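4-hydroxybenzoyl-CoA thioesterase (Bacillus halodurans, PDB 5WH9) probably hydrolyses the thioester bond of gentisyl-coenzyme A, as a hotdog-fold acyl-CoA thioesterase of the 4-hydroxybenzoyl-CoA thioesterase family. Local coordinates at residues Y26-M30 against C62-L68; V5-R9 against E32-H36; F37-F43 against S126-F131. One frame throughout, in Å; residues are numbered along the deposited sequence.

Contact 1 (Y26-M30 against C62-L68); sequences YYKWM and CQFKAPL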
ATOM      1  N   TYR B  26       3.687   0.880  10.045  1.00  9.48           N
ATOM      2  CA  TYR B  26       4.508   0.329  11.113  1.00 12.65           C
ATOM      3  C   TYR B  26       4.348  -1.201  11.175  1.00 11.56           C
ATOM      4  O   TYR B  26       5.281  -1.923  11.535  1.00 10.87           O
ATOM      5  CB  TYR B  26       4.142   0.946  12.461  1.00 12.62           C
ATOM      6  CG  TYR B  26       4.553   2.382  12.643  1.00 15.10           C
ATOM      7  CD1 TYR B  26       3.823   3.404  12.071  1.00 16.40           C
ATOM      8  CD2 TYR B  26       5.655   2.723  13.426  1.00 16.69           C
ATOM      9  CE1 TYR B  26       4.180   4.723  12.238  1.00 16.21           C
ATOM     10  CE2 TYR B  26       6.024   4.046  13.611  1.00 13.65           C
ATOM     11  CZ  TYR B  26       5.277   5.047  13.004  1.00 20.09           C
ATOM     12  OH  TYR B  26       5.605   6.387  13.172  1.00 19.91           O
ATOM     13  N   TYR B  27       3.159  -1.691  10.836  1.00  7.34           N
ATOM     14  CA  TYR B  27       2.899  -3.135  10.832  1.00  9.39           C
ATOM     15  C   TYR B  27       3.559  -3.807   9.639  1.00 10.98           C
ATOM     16  O   TYR B  27       4.070  -4.918   9.764  1.00 13.86           O
ATOM     17  CB  TYR B  27       1.389  -3.410  10.885  1.00 10.08           C
ATOM     18  CG  TYR B  27       0.775  -2.800  12.127  1.00  8.60           C
ATOM     19  CD1 TYR B  27       0.767  -3.503  13.326  1.00  8.14           C
ATOM     20  CD2 TYR B  27       0.264  -1.502  12.123  1.00  9.06           C
ATOM     21  CE1 TYR B  27       0.236  -2.955  14.486  1.00  7.27           C
ATOM     22  CE2 TYR B  27      -0.259  -0.923  13.303  1.00  8.68           C
ATOM     23  CZ  TYR B  27      -0.263  -1.673  14.476  1.00  5.60           C
ATOM     24  OH  TYR B  27      -0.799  -1.162  15.647  1.00 12.49           O
ATOM     25  N   LYS B  28       3.554  -3.119   8.496  1.00 12.14           N
ATOM     26  CA  LYS B  28       4.263  -3.544   7.296  1.00 13.17           C
ATOM     27  C   LYS B  28       5.743  -3.709   7.643  1.00 16.09           C
ATOM     28  O   LYS B  28       6.380  -4.708   7.293  1.00 11.84           O
ATOM     29  CB  LYS B  28       4.050  -2.486   6.187  1.00 16.21           C
ATOM     30  CG  LYS B  28       4.923  -2.545   4.924  1.00 16.30           C
ATOM     31  CD  LYS B  28       5.061  -1.114   4.316  1.00 24.21           C
ATOM     32  CE  LYS B  28       5.498  -1.063   2.835  1.00 38.48           C
ATOM     33  NZ  LYS B  28       6.899  -1.544   2.476  1.00 30.17           N
ATOM     34  N   TRP B  29       6.285  -2.732   8.361  1.00 12.28           N
ATOM     35  CA  TRP B  29       7.703  -2.777   8.690  1.00 13.79           C
ATOM     36  C   TRP B  29       8.003  -3.895   9.680  1.00 12.03           C
ATOM     37  O   TRP B  29       9.042  -4.535   9.562  1.00 11.72           O
ATOM     38  CB  TRP B  29       8.198  -1.423   9.206  1.00 13.70           C
ATOM     39  CG  TRP B  29       8.262  -0.382   8.137  1.00 11.29           C
ATOM     40  CD1 TRP B  29       8.704  -0.545   6.856  1.00 13.09           C
ATOM     41  CD2 TRP B  29       7.863   0.988   8.255  1.00 11.86           C
ATOM     42  NE1 TRP B  29       8.600   0.639   6.173  1.00 14.65           N
ATOM     43  CE2 TRP B  29       8.085   1.594   7.010  1.00 10.89           C
ATOM     44  CE3 TRP B  29       7.329   1.758   9.296  1.00 11.48           C
ATOM     45  CZ2 TRP B  29       7.806   2.941   6.779  1.00  9.20           C
ATOM     46  CZ3 TRP B  29       7.053   3.072   9.065  1.00  9.58           C
ATOM     47  CH2 TRP B  29       7.289   3.656   7.819  1.00 11.04           C
ATOM     48  N   MET B  30       7.102  -4.146  10.635  1.00 14.80           N
ATOM     49  CA  MET B  30       7.274  -5.283  11.539  1.00 15.16           C
ATOM     50  C   MET B  30       7.191  -6.587  10.778  1.00 18.14           C
ATOM     51  O   MET B  30       7.981  -7.510  11.002  1.00 19.36           O
ATOM     52  CB  MET B  30       6.237  -5.287  12.653  1.00 17.34           C
ATOM     53  CG  MET B  30       6.540  -4.283  13.738  1.00 15.09           C
ATOM     54  SD  MET B  30       5.401  -4.373  15.135  1.00 24.82           S
ATOM     55  CE  MET B  30       3.828  -4.207  14.294  1.00 14.29           C
ATOM     56  N   CYS B  62       1.019  -2.042  18.431  1.00 12.68           N
ATOM     57  CA  CYS B  62       2.073  -1.069  18.289  1.00 14.32           C
ATOM     58  C   CYS B  62       1.720   0.204  19.045  1.00 18.59           C
ATOM     59  O   CYS B  62       0.549   0.612  19.149  1.00 17.09           O
ATOM     60  CB  CYS B  62       2.397  -0.778  16.809  1.00 15.83           C
ATOM     61  SG  CYS B  62       4.122  -0.115  16.535  1.00 11.89           S
ATOM     62  N   GLN B  63       2.759   0.817  19.585  1.00 23.18           N
ATOM     63  CA  GLN B  63       2.613   1.953  20.449  1.00 23.82           C
ATOM     64  C   GLN B  63       3.523   3.037  19.884  1.00 23.92           C
ATOM     65  O   GLN B  63       4.737   2.874  19.840  1.00 25.29           O
ATOM     66  CB  GLN B  63       3.036   1.542  21.855  1.00 28.56           C
ATOM     67  CG  GLN B  63       2.685   2.516  22.950  1.00 36.73           C
ATOM     68  CD  GLN B  63       3.095   1.996  24.318  1.00 56.27           C
ATOM     69  OE1 GLN B  63       4.204   2.265  24.798  1.00 58.64           O
ATOM     70  NE2 GLN B  63       2.205   1.235  24.951  1.00 60.55           N
ATOM     71  N   PHE B  64       2.925   4.139  19.450  1.00 27.81           N
ATOM     72  CA  PHE B  64       3.640   5.181  18.727  1.00 33.00           C
ATOM     73  C   PHE B  64       4.005   6.336  19.658  1.00 34.39           C
ATOM     74  O   PHE B  64       3.123   6.966  20.235  1.00 33.59           O
ATOM     75  CB  PHE B  64       2.769   5.672  17.561  1.00 31.53           C
ATOM     76  CG  PHE B  64       2.150   4.554  16.767  1.00 28.71           C
ATOM     77  CD1 PHE B  64       0.917   4.031  17.125  1.00 28.74           C
ATOM     78  CD2 PHE B  64       2.823   3.993  15.692  1.00 28.94           C
ATOM     79  CE1 PHE B  64       0.349   2.983  16.419  1.00 24.68           C
ATOM     80  CE2 PHE B  64       2.261   2.948  14.980  1.00 26.68           C
ATOM     81  CZ  PHE B  64       1.010   2.445  15.349  1.00 24.98           C
ATOM     82  N   LYS B  65       5.301   6.612  19.800  1.00 36.31           N
ATOM     83  CA  LYS B  65       5.770   7.636  20.733  1.00 40.92           C
ATOM     84  C   LYS B  65       6.024   8.955  20.029  1.00 42.72           C
ATOM     85  O   LYS B  65       5.564  10.002  20.473  1.00 47.01           O
ATOM     86  CB  LYS B  65       7.044   7.188  21.461  1.00 40.28           C
ATOM     87  CG  LYS B  65       6.935   5.809  22.101  1.00 49.18           C
ATOM     88  CD  LYS B  65       5.603   5.620  22.841  1.00 52.32           C
ATOM     89  CE  LYS B  65       5.557   6.437  24.132  1.00 63.36           C
ATOM     90  NZ  LYS B  65       4.617   5.865  25.143  1.00 58.42           N
ATOM     91  N   ALA B  66       6.778   8.881  18.931  1.00 29.67           N
ATOM     92  CA  ALA B  66       7.150  10.045  18.127  1.00 30.18           C
ATOM     93  C   ALA B  66       6.974   9.787  16.627  1.00 23.04           C
ATOM     94  O   ALA B  66       7.075   8.645  16.169  1.00 19.02           O
ATOM     95  CB  ALA B  66       8.579  10.466  18.432  1.00 29.38           C
ATOM     96  N   PRO B  67       6.716  10.835  15.853  1.00 36.71           N
ATOM     97  CA  PRO B  67       6.460  10.688  14.410  1.00 35.23           C
ATOM     98  C   PRO B  67       7.661  10.310  13.523  1.00 33.21           C
ATOM     99  O   PRO B  67       8.781  10.760  13.765  1.00 36.52           O
ATOM    100  CB  PRO B  67       5.937  12.072  14.011  1.00 38.75           C
ATOM    101  CG  PRO B  67       6.558  13.001  14.997  1.00 44.94           C
ATOM    102  CD  PRO B  67       6.629  12.239  16.291  1.00 40.41           C
ATOM    103  N   LEU B  68       7.400   9.500  12.496  1.00 23.84           N
ATOM    104  CA  LEU B  68       8.315   9.265  11.393  1.00 18.55           C
ATOM    105  C   LEU B  68       7.827  10.107  10.221  1.00 19.24           C
ATOM    106  O   LEU B  68       6.627  10.267  10.020  1.00 11.93           O
ATOM    107  CB  LEU B  68       8.330   7.788  11.021  1.00 16.80           C
ATOM    108  CG  LEU B  68       8.866   6.793  12.053  1.00 19.63           C
ATOM    109  CD1 LEU B  68       8.697   5.335  11.624  1.00 21.91           C
ATOM    110  CD2 LEU B  68      10.329   7.093  12.392  1.00 16.98           C
TER
HETATM  111  O   HOH W   1       4.345   8.518  11.976  1.00 25.73           O
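The phenol oxygen of Tyr26 is tied to the loop after strand 57-64 through one water: water 1 lies 2.7 Å from Tyr26 OH and accepts a hydrogen bond from Leu68 N at 3.3 Å. The water sits at the edge of the Tyr26 ring, in its plane, so the ring reaches it with its end while its face serves another partner. That partner is Phe64, whose CE2 stands over one face, 3.3 Å from Tyr26 CG and displaced toward the rim. With ring centroids 4.6 Å apart and planes at 78°, this is an edge-to-face (T-shaped) pair, Phe64 giving the edge and Tyr26 the face. The first torsion of Tyr26, chi1 -71°, turns CG away from the carbonyl carbon and sends the ring off the helix toward the strand. Leu68 closes on the outer part of the phenol, its CD1 3.6 Å from Tyr26 CE2, and the same methyl meets Trp29 CZ3 at 3.8 Å. One turn of helix thus grips this leucine from two aromatic side chains. Nearer the start of the 62-68 segment, Cys62 CB lies 3.4 Å from Tyr27 OH, and Cys62 SG hangs over the Tyr27 ring at longer range, 24° off its normal. Around this buried core, Phe94 adds a second edge-to-face partner for Tyr26, Trp29 stacks on Phe8 of strand 6-9, and Cys62 and Gln63 pair antiparallel with a strand of the second subunit, so helix 25-40 packs here beside a sheet that continues across the interface.

Contact 2 (V5-R9 against E32-H36); sequences VYHFR and EACHH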
ATOM      1  N   VAL B   5      19.501  -6.468  13.190  1.00 26.34           N
ATOM      2  CA  VAL B   5      18.527  -5.394  13.103  1.00 27.67           C
ATOM      3  C   VAL B   5      18.082  -5.139  11.667  1.00 21.83           C
ATOM      4  O   VAL B   5      18.849  -5.307  10.740  1.00 28.60           O
ATOM      5  CB  VAL B   5      19.073  -4.095  13.720  1.00 27.09           C
ATOM      6  CG1 VAL B   5      19.177  -4.222  15.218  1.00 28.17           C
ATOM      7  CG2 VAL B   5      20.415  -3.741  13.123  1.00 23.91           C
ATOM      8  N   TYR B   6      16.842  -4.728  11.487  1.00 19.95           N
ATOM      9  CA  TYR B   6      16.337  -4.475  10.155  1.00 16.48           C
ATOM     10  C   TYR B   6      16.256  -2.991   9.856  1.00 17.33           C
ATOM     11  O   TYR B   6      15.467  -2.267  10.416  1.00 22.15           O
ATOM     12  CB  TYR B   6      14.980  -5.147   9.981  1.00 17.67           C
ATOM     13  CG  TYR B   6      14.312  -4.885   8.663  1.00 18.68           C
ATOM     14  CD1 TYR B   6      14.910  -5.249   7.478  1.00 22.28           C
ATOM     15  CD2 TYR B   6      13.085  -4.277   8.605  1.00 16.86           C
ATOM     16  CE1 TYR B   6      14.295  -5.023   6.276  1.00 16.74           C
ATOM     17  CE2 TYR B   6      12.462  -4.046   7.404  1.00 21.01           C
ATOM     18  CZ  TYR B   6      13.080  -4.419   6.244  1.00 17.39           C
ATOM     19  OH  TYR B   6      12.481  -4.182   5.058  1.00 15.52           O
ATOM     20  N   HIS B   7      17.102  -2.559   8.945  1.00 18.40           N
ATOM     21  CA  HIS B   7      17.175  -1.174   8.530  1.00 20.70           C
ATOM     22  C   HIS B   7      16.180  -0.844   7.440  1.00 19.89           C
ATOM     23  O   HIS B   7      15.852  -1.684   6.632  1.00 20.79           O
ATOM     24  CB  HIS B   7      18.577  -0.853   8.035  1.00 24.44           C
ATOM     25  CG  HIS B   7      19.571  -0.665   9.130  1.00 25.66           C
ATOM     26  ND1 HIS B   7      20.476  -1.635   9.488  1.00 31.86           N
ATOM     27  CD2 HIS B   7      19.796   0.379   9.953  1.00 22.53           C
ATOM     28  CE1 HIS B   7      21.216  -1.196  10.483  1.00 26.12           C
ATOM     29  NE2 HIS B   7      20.824   0.025  10.783  1.00 27.03           N
ATOM     30  N   PHE B   8      15.713   0.389   7.429  1.00 11.51           N
ATOM     31  CA  PHE B   8      14.795   0.847   6.406  1.00 13.33           C
ATOM     32  C   PHE B   8      14.677   2.353   6.407  1.00 12.08           C
ATOM     33  O   PHE B   8      14.986   3.002   7.372  1.00 10.32           O
ATOM     34  CB  PHE B   8      13.415   0.166   6.485  1.00 13.17           C
ATOM     35  CG  PHE B   8      12.526   0.674   7.584  1.00 11.05           C
ATOM     36  CD1 PHE B   8      12.517   0.066   8.814  1.00 10.51           C
ATOM     37  CD2 PHE B   8      11.677   1.740   7.374  1.00 13.36           C
ATOM     38  CE1 PHE B   8      11.691   0.513   9.816  1.00 12.04           C
ATOM     39  CE2 PHE B   8      10.854   2.198   8.377  1.00 12.79           C
ATOM     40  CZ  PHE B   8      10.856   1.576   9.597  1.00 12.69           C
ATOM     41  N   ARG B   9      14.230   2.886   5.285  1.00 17.91           N
ATOM     42  CA  ARG B   9      14.011   4.314   5.105  1.00 15.93           C
ATOM     43  C   ARG B   9      12.542   4.594   4.781  1.00 19.63           C
ATOM     44  O   ARG B   9      11.924   3.867   4.011  1.00 21.19           O
ATOM     45  CB  ARG B   9      14.874   4.841   3.967  1.00 21.85           C
ATOM     46  CG  ARG B   9      16.377   4.637   4.140  1.00 29.59           C
ATOM     47  CD  ARG B   9      17.118   5.766   3.452  1.00 38.55           C
ATOM     48  NE  ARG B   9      18.566   5.581   3.454  1.00 51.51           N
ATOM     49  CZ  ARG B   9      19.422   6.380   2.821  1.00 54.86           C
ATOM     50  NH1 ARG B   9      18.979   7.430   2.139  1.00 51.51           N
ATOM     51  NH2 ARG B   9      20.726   6.134   2.877  1.00 61.49           N
ATOM     52  N   GLU B  32       8.109  -6.979   7.793  1.00  9.92           N
ATOM     53  CA  GLU B  32       9.395  -7.080   7.115  1.00 12.17           C
ATOM     54  C   GLU B  32      10.504  -7.451   8.095  1.00 11.71           C
ATOM     55  O   GLU B  32      11.361  -8.272   7.791  1.00  8.92           O
ATOM     56  CB  GLU B  32       9.742  -5.774   6.410  1.00  9.63           C
ATOM     57  CG  GLU B  32       8.683  -5.358   5.424  1.00 13.82           C
ATOM     58  CD  GLU B  32       8.970  -4.024   4.746  1.00 11.10           C
ATOM     59  OE1 GLU B  32      10.085  -3.468   4.903  1.00 12.41           O
ATOM     60  OE2 GLU B  32       8.062  -3.533   4.059  1.00  9.67           O
ATOM     61  N   ALA B  33      10.492  -6.851   9.275  1.00 16.90           N
ATOM     62  CA  ALA B  33      11.501  -7.197  10.261  1.00 17.13           C
ATOM     63  C   ALA B  33      11.405  -8.680  10.587  1.00 19.66           C
ATOM     64  O   ALA B  33      12.427  -9.361  10.643  1.00 15.85           O
ATOM     65  CB  ALA B  33      11.349  -6.370  11.510  1.00 17.55           C
ATOM     66  N   CYS B  34      10.180  -9.174  10.791  1.00 17.88           N
ATOM     67  CA  CYS B  34       9.965 -10.581  11.121  1.00 16.28           C
ATOM     68  C   CYS B  34      10.603 -11.514  10.109  1.00 17.55           C
ATOM     69  O   CYS B  34      11.278 -12.463  10.489  1.00 19.57           O
ATOM     70  CB  CYS B  34       8.477 -10.908  11.221  1.00 20.26           C
ATOM     71  SG  CYS B  34       8.144 -12.705  11.304  1.00 23.61           S
ATOM     72  N   HIS B  35      10.374 -11.244   8.822  1.00 19.27           N
ATOM     73  CA  HIS B  35      10.930 -12.050   7.739  1.00 18.55           C
ATOM     74  C   HIS B  35      12.447 -11.939   7.690  1.00 18.06           C
ATOM     75  O   HIS B  35      13.157 -12.900   7.384  1.00 15.25           O
ATOM     76  CB  HIS B  35      10.387 -11.568   6.400  1.00 15.01           C
ATOM     77  CG  HIS B  35       9.020 -12.082   6.073  1.00 20.30           C
ATOM     78  ND1 HIS B  35       7.862 -11.454   6.494  1.00 18.58           N
ATOM     79  CD2 HIS B  35       8.627 -13.152   5.344  1.00 17.42           C
ATOM     80  CE1 HIS B  35       6.816 -12.129   6.056  1.00 16.28           C
ATOM     81  NE2 HIS B  35       7.252 -13.156   5.343  1.00 24.10           N
ATOM     82  N   HIS B  36      12.940 -10.738   7.946  1.00 14.02           N
ATOM     83  CA  HIS B  36      14.373 -10.509   7.918  1.00 16.80           C
ATOM     84  C   HIS B  36      15.009 -11.193   9.104  1.00 17.27           C
ATOM     85  O   HIS B  36      16.162 -11.603   9.064  1.00 16.80           O
ATOM     86  CB  HIS B  36      14.669  -9.015   7.959  1.00 16.36           C
ATOM     87  CG  HIS B  36      16.098  -8.694   8.249  1.00 20.04           C
ATOM     88  ND1 HIS B  36      16.611  -8.694   9.526  1.00 17.65           N
ATOM     89  CD2 HIS B  36      17.116  -8.337   7.431  1.00 19.68           C
ATOM     90  CE1 HIS B  36      17.889  -8.355   9.483  1.00 23.92           C
ATOM     91  NE2 HIS B  36      18.218  -8.134   8.222  1.00 17.81           N
TER
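Tyr6 and Glu32 make the close end of this contact, where Tyr6 OH gives a hydrogen bond of 2.5 Å to Glu32 OE1. The oxygen is met on its anti side, 25° out of the carboxylate plane, and lies in the plane of the phenol ring. With CG of Tyr6 opposite its backbone N (chi1 176°), the ring runs along the helix surface: Tyr6 CE2 comes within 3.4 Å of Glu32 CB, and Tyr6 CD2 rests 3.7 Å from Ala33 CA, where the backbones come closest, consistent with the small side chain of Ala33. Glu32 and Ala33 are buried; one turn further on, the contact turns toward solvent at the partly exposed His36. Tyr6 CB lies over the imidazole face, a CH-pi contact 4.2 Å from the His36 ring centroid, but the two rings meet obliquely, with planes 42° apart. Val5, exposed and the first residue modelled, adds only its carbonyl, Val5 O lying 3.4 Å from His36 CE1. The polar end does not stand alone: Lys28 forms a salt bridge with Glu32 OE2, and Lys11 of the third subunit hydrogen-bonds Tyr6 OH. Since the phenol donates to Glu32, that lysine is probably the donor to it, which implies that this strand-helix contact also belongs to a polar network joining two subunits.

Contact 3 (F37-F43 against S126-F131); sequences FLTELGF and SVRVAF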
ATOM      1  N   PHE B  37      14.231 -11.303  10.169  1.00 20.25           N
ATOM      2  CA  PHE B  37      14.672 -11.944  11.386  1.00 18.62           C
ATOM      3  C   PHE B  37      14.865 -13.436  11.130  1.00 20.42           C
ATOM      4  O   PHE B  37      15.921 -13.962  11.404  1.00 20.52           O
ATOM      5  CB  PHE B  37      13.639 -11.695  12.483  1.00 21.72           C
ATOM      6  CG  PHE B  37      14.017 -12.252  13.824  1.00 20.72           C
ATOM      7  CD1 PHE B  37      15.007 -11.658  14.578  1.00 21.48           C
ATOM      8  CD2 PHE B  37      13.345 -13.350  14.348  1.00 27.28           C
ATOM      9  CE1 PHE B  37      15.352 -12.170  15.818  1.00 21.28           C
ATOM     10  CE2 PHE B  37      13.678 -13.862  15.589  1.00 24.09           C
ATOM     11  CZ  PHE B  37      14.691 -13.272  16.322  1.00 22.06           C
ATOM     12  N   LEU B  38      13.851 -14.113  10.593  1.00 22.62           N
ATOM     13  CA  LEU B  38      13.923 -15.563  10.381  1.00 22.57           C
ATOM     14  C   LEU B  38      15.003 -15.937   9.366  1.00 26.77           C
ATOM     15  O   LEU B  38      15.675 -16.969   9.485  1.00 26.33           O
ATOM     16  CB  LEU B  38      12.570 -16.102   9.897  1.00 24.91           C
ATOM     17  CG  LEU B  38      11.475 -16.281  10.951  1.00 24.45           C
ATOM     18  CD1 LEU B  38      10.162 -16.629  10.313  1.00 25.48           C
ATOM     19  CD2 LEU B  38      11.883 -17.359  11.933  1.00 28.18           C
ATOM     20  N   THR B  39      15.157 -15.093   8.356  1.00 16.49           N
ATOM     21  CA  THR B  39      16.157 -15.317   7.335  1.00 21.05           C
ATOM     22  C   THR B  39      17.570 -15.250   7.912  1.00 21.76           C
ATOM     23  O   THR B  39      18.397 -16.125   7.654  1.00 19.25           O
ATOM     24  CB  THR B  39      16.003 -14.314   6.179  1.00 21.71           C
ATOM     25  OG1 THR B  39      14.811 -14.623   5.449  1.00 14.10           O
ATOM     26  CG2 THR B  39      17.213 -14.367   5.252  1.00 18.68           C
ATOM     27  N   GLU B  40      17.857 -14.225   8.698  1.00 26.83           N
ATOM     28  CA  GLU B  40      19.193 -14.114   9.264  1.00 27.05           C
ATOM     29  C   GLU B  40      19.496 -15.230  10.264  1.00 32.37           C
ATOM     30  O   GLU B  40      20.662 -15.561  10.487  1.00 39.27           O
ATOM     31  CB  GLU B  40      19.414 -12.744   9.885  1.00 24.78           C
ATOM     32  CG  GLU B  40      19.378 -11.607   8.863  1.00 39.78           C
ATOM     33  CD  GLU B  40      20.603 -11.556   7.940  1.00 45.97           C
ATOM     34  OE1 GLU B  40      21.716 -11.271   8.449  1.00 37.52           O
ATOM     35  OE2 GLU B  40      20.441 -11.772   6.709  1.00 43.47           O
ATOM     36  N   LEU B  41      18.450 -15.810  10.854  1.00 22.58           N
ATOM     37  CA  LEU B  41      18.604 -16.977  11.720  1.00 23.87           C
ATOM     38  C   LEU B  41      18.932 -18.224  10.914  1.00 24.04           C
ATOM     39  O   LEU B  41      19.299 -19.244  11.475  1.00 30.24           O
ATOM     40  CB  LEU B  41      17.341 -17.233  12.547  1.00 23.67           C
ATOM     41  CG  LEU B  41      17.182 -16.464  13.859  1.00 33.19           C
ATOM     42  CD1 LEU B  41      15.861 -16.813  14.514  1.00 29.50           C
ATOM     43  CD2 LEU B  41      18.337 -16.750  14.819  1.00 27.65           C
ATOM     44  N   GLY B  42      18.782 -18.148   9.597  1.00 20.52           N
ATOM     45  CA  GLY B  42      19.110 -19.275   8.739  1.00 21.16           C
ATOM     46  C   GLY B  42      17.933 -19.920   8.033  1.00 23.30           C
ATOM     47  O   GLY B  42      18.076 -20.961   7.384  1.00 21.37           O
ATOM     48  N   PHE B  43      16.765 -19.297   8.145  1.00 18.66           N
ATOM     49  CA  PHE B  43      15.560 -19.837   7.530  1.00 16.88           C
ATOM     50  C   PHE B  43      14.966 -18.807   6.567  1.00 19.56           C
ATOM     51  O   PHE B  43      14.062 -18.062   6.939  1.00 16.42           O
ATOM     52  CB  PHE B  43      14.553 -20.223   8.617  1.00 22.47           C
ATOM     53  CG  PHE B  43      15.160 -21.027   9.741  1.00 23.42           C
ATOM     54  CD1 PHE B  43      15.202 -22.411   9.679  1.00 17.28           C
ATOM     55  CD2 PHE B  43      15.718 -20.387  10.846  1.00 23.45           C
ATOM     56  CE1 PHE B  43      15.771 -23.151  10.702  1.00 22.95           C
ATOM     57  CE2 PHE B  43      16.295 -21.119  11.877  1.00 26.93           C
ATOM     58  CZ  PHE B  43      16.318 -22.510  11.807  1.00 26.44           C
ATOM     59  N   SER B 126      14.128 -27.268  14.262  1.00 35.15           N
ATOM     60  CA  SER B 126      15.282 -26.490  13.922  1.00 31.15           C
ATOM     61  C   SER B 126      15.087 -25.029  14.225  1.00 31.93           C
ATOM     62  O   SER B 126      15.987 -24.373  14.633  1.00 30.61           O
ATOM     63  CB  SER B 126      15.539 -26.660  12.473  1.00 35.29           C
ATOM     64  OG  SER B 126      14.329 -26.524  11.807  1.00 39.12           O
ATOM     65  N   VAL B 127      13.898 -24.535  13.953  1.00 25.11           N
ATOM     66  CA  VAL B 127      13.523 -23.165  14.280  1.00 23.79           C
ATOM     67  C   VAL B 127      13.445 -23.009  15.793  1.00 21.87           C
ATOM     68  O   VAL B 127      13.975 -22.057  16.357  1.00 20.17           O
ATOM     69  CB  VAL B 127      12.187 -22.777  13.630  1.00 21.36           C
ATOM     70  CG1 VAL B 127      11.812 -21.370  14.009  1.00 17.51           C
ATOM     71  CG2 VAL B 127      12.288 -22.898  12.112  1.00 20.01           C
ATOM     72  N   ARG B 128      12.812 -23.964  16.456  1.00 39.82           N
ATOM     73  CA  ARG B 128      12.727 -23.925  17.913  1.00 42.72           C
ATOM     74  C   ARG B 128      14.105 -23.720  18.537  1.00 41.49           C
ATOM     75  O   ARG B 128      14.298 -22.805  19.325  1.00 39.20           O
ATOM     76  CB  ARG B 128      12.074 -25.201  18.451  1.00 46.18           C
ATOM     77  CG  ARG B 128      11.693 -25.144  19.918  1.00 46.91           C
ATOM     78  CD  ARG B 128      10.948 -26.405  20.326  1.00 51.32           C
ATOM     79  NE  ARG B 128      11.676 -27.611  19.926  1.00 60.80           N
ATOM     80  CZ  ARG B 128      11.237 -28.496  19.030  1.00 59.03           C
ATOM     81  NH1 ARG B 128      10.055 -28.321  18.436  1.00 52.79           N
ATOM     82  NH2 ARG B 128      11.972 -29.566  18.733  1.00 50.99           N
ATOM     83  N   VAL B 129      15.060 -24.567  18.169  1.00 35.03           N
ATOM     84  CA  VAL B 129      16.416 -24.480  18.702  1.00 36.40           C
ATOM     85  C   VAL B 129      17.101 -23.161  18.352  1.00 39.23           C
ATOM     86  O   VAL B 129      17.932 -22.654  19.110  1.00 45.05           O
ATOM     87  CB  VAL B 129      17.298 -25.648  18.192  1.00 42.98           C
ATOM     88  CG1 VAL B 129      18.781 -25.386  18.484  1.00 39.14           C
ATOM     89  CG2 VAL B 129      16.838 -26.974  18.792  1.00 32.13           C
ATOM     90  N   ALA B 130      16.770 -22.619  17.188  1.00 31.98           N
ATOM     91  CA  ALA B 130      17.347 -21.354  16.753  1.00 29.09           C
ATOM     92  C   ALA B 130      16.766 -20.188  17.569  1.00 28.20           C
ATOM     93  O   ALA B 130      17.467 -19.227  17.865  1.00 28.58           O
ATOM     94  CB  ALA B 130      17.135 -21.153  15.238  1.00 26.79           C
ATOM     95  N   PHE B 131      15.484 -20.285  17.919  1.00 39.04           N
ATOM     96  CA  PHE B 131      14.838 -19.348  18.837  1.00 39.54           C
ATOM     97  C   PHE B 131      15.350 -19.518  20.269  1.00 47.28           C
ATOM     98  O   PHE B 131      15.374 -18.566  21.047  1.00 48.93           O
ATOM     99  CB  PHE B 131      13.315 -19.554  18.839  1.00 35.47           C
ATOM    100  CG  PHE B 131      12.620 -19.014  17.623  1.00 38.18           C
ATOM    101  CD1 PHE B 131      13.221 -18.056  16.830  1.00 39.00           C
ATOM    102  CD2 PHE B 131      11.358 -19.467  17.272  1.00 37.87           C
ATOM    103  CE1 PHE B 131      12.583 -17.560  15.712  1.00 34.20           C
ATOM    104  CE2 PHE B 131      10.713 -18.972  16.158  1.00 31.12           C
ATOM    105  CZ  PHE B 131      11.326 -18.020  15.380  1.00 34.11           C
TER
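The backbones come nearest at Leu41 and Ala130, with CA atoms 6.8 Å apart, just where helix 25-40 closes in a Schellman motif: Gly42 takes a positive phi of 113°, Phe43 N bonds Leu38 O at 2.9 Å and Gly42 N bonds Thr39 O at 2.8 Å. Beyond this cap the Phe43 side chain points toward helix 125-131, against which its ring is wedged. Val127 CG2 lies over one face of that ring, 3.9 Å from the Phe43 centroid and 16° off its normal, a CH-pi contact. Ala130 CB meets the ring edge near its plane, 3.5 Å from Phe43 CE2, while Phe43 CZ approaches the carbonyl of Ser126. CG of Phe43 stands opposite the carbonyl carbon (chi1 -47°), which directs the ring across one turn of the second helix, between Ser126 and Ala130. An alanine in place of Phe43 is likely to open a gap beside Val127 and Ala130, taking from the Val127 methyl the aromatic face it rests on. A second cluster forms around Phe131: Leu38 CD2 touches Phe131 CZ at 3.6 Å, Leu41 CD1 touches Phe131 CE1 at 3.6 Å, and Phe37 CE2 comes obliquely to the same Phe131 CE1. The Phe131 ring also carries Val127 CG1 over one face and leans on Phe88 and Ile80 of the sheet. Contacts across the two segments are mainly apolar, and the Ser126 oxygens meet only ring carbons of Phe43. The Schellman motif is a common glycine-ended helix C-cap; in this protein Phe43, just after the glycine, packs on helix 125-131 of the hotdog domain.

How the contacts relate
All three contacts use helix 25-40, taken in order along its length: contact 1 near its start, contact 2 in the middle, contact 3 at its end. Contacts 1 and 3 have centres about 24 Å apart, on opposite sides of the chain's centre. Contact 1 is buried and aromatic, with one water bridge; contact 2 is partly buried and turns on a phenol-carboxylate bond; contact 3 is partly buried and mainly apolar, with no polar bond between its segments. The first two reach the same sheet and touch through Trp29 and Phe8, and both meet other subunits. Contact 3 instead joins the end of helix 25-40 and the residues just after it to helix 125-131, and no other chain of the assembly touches it.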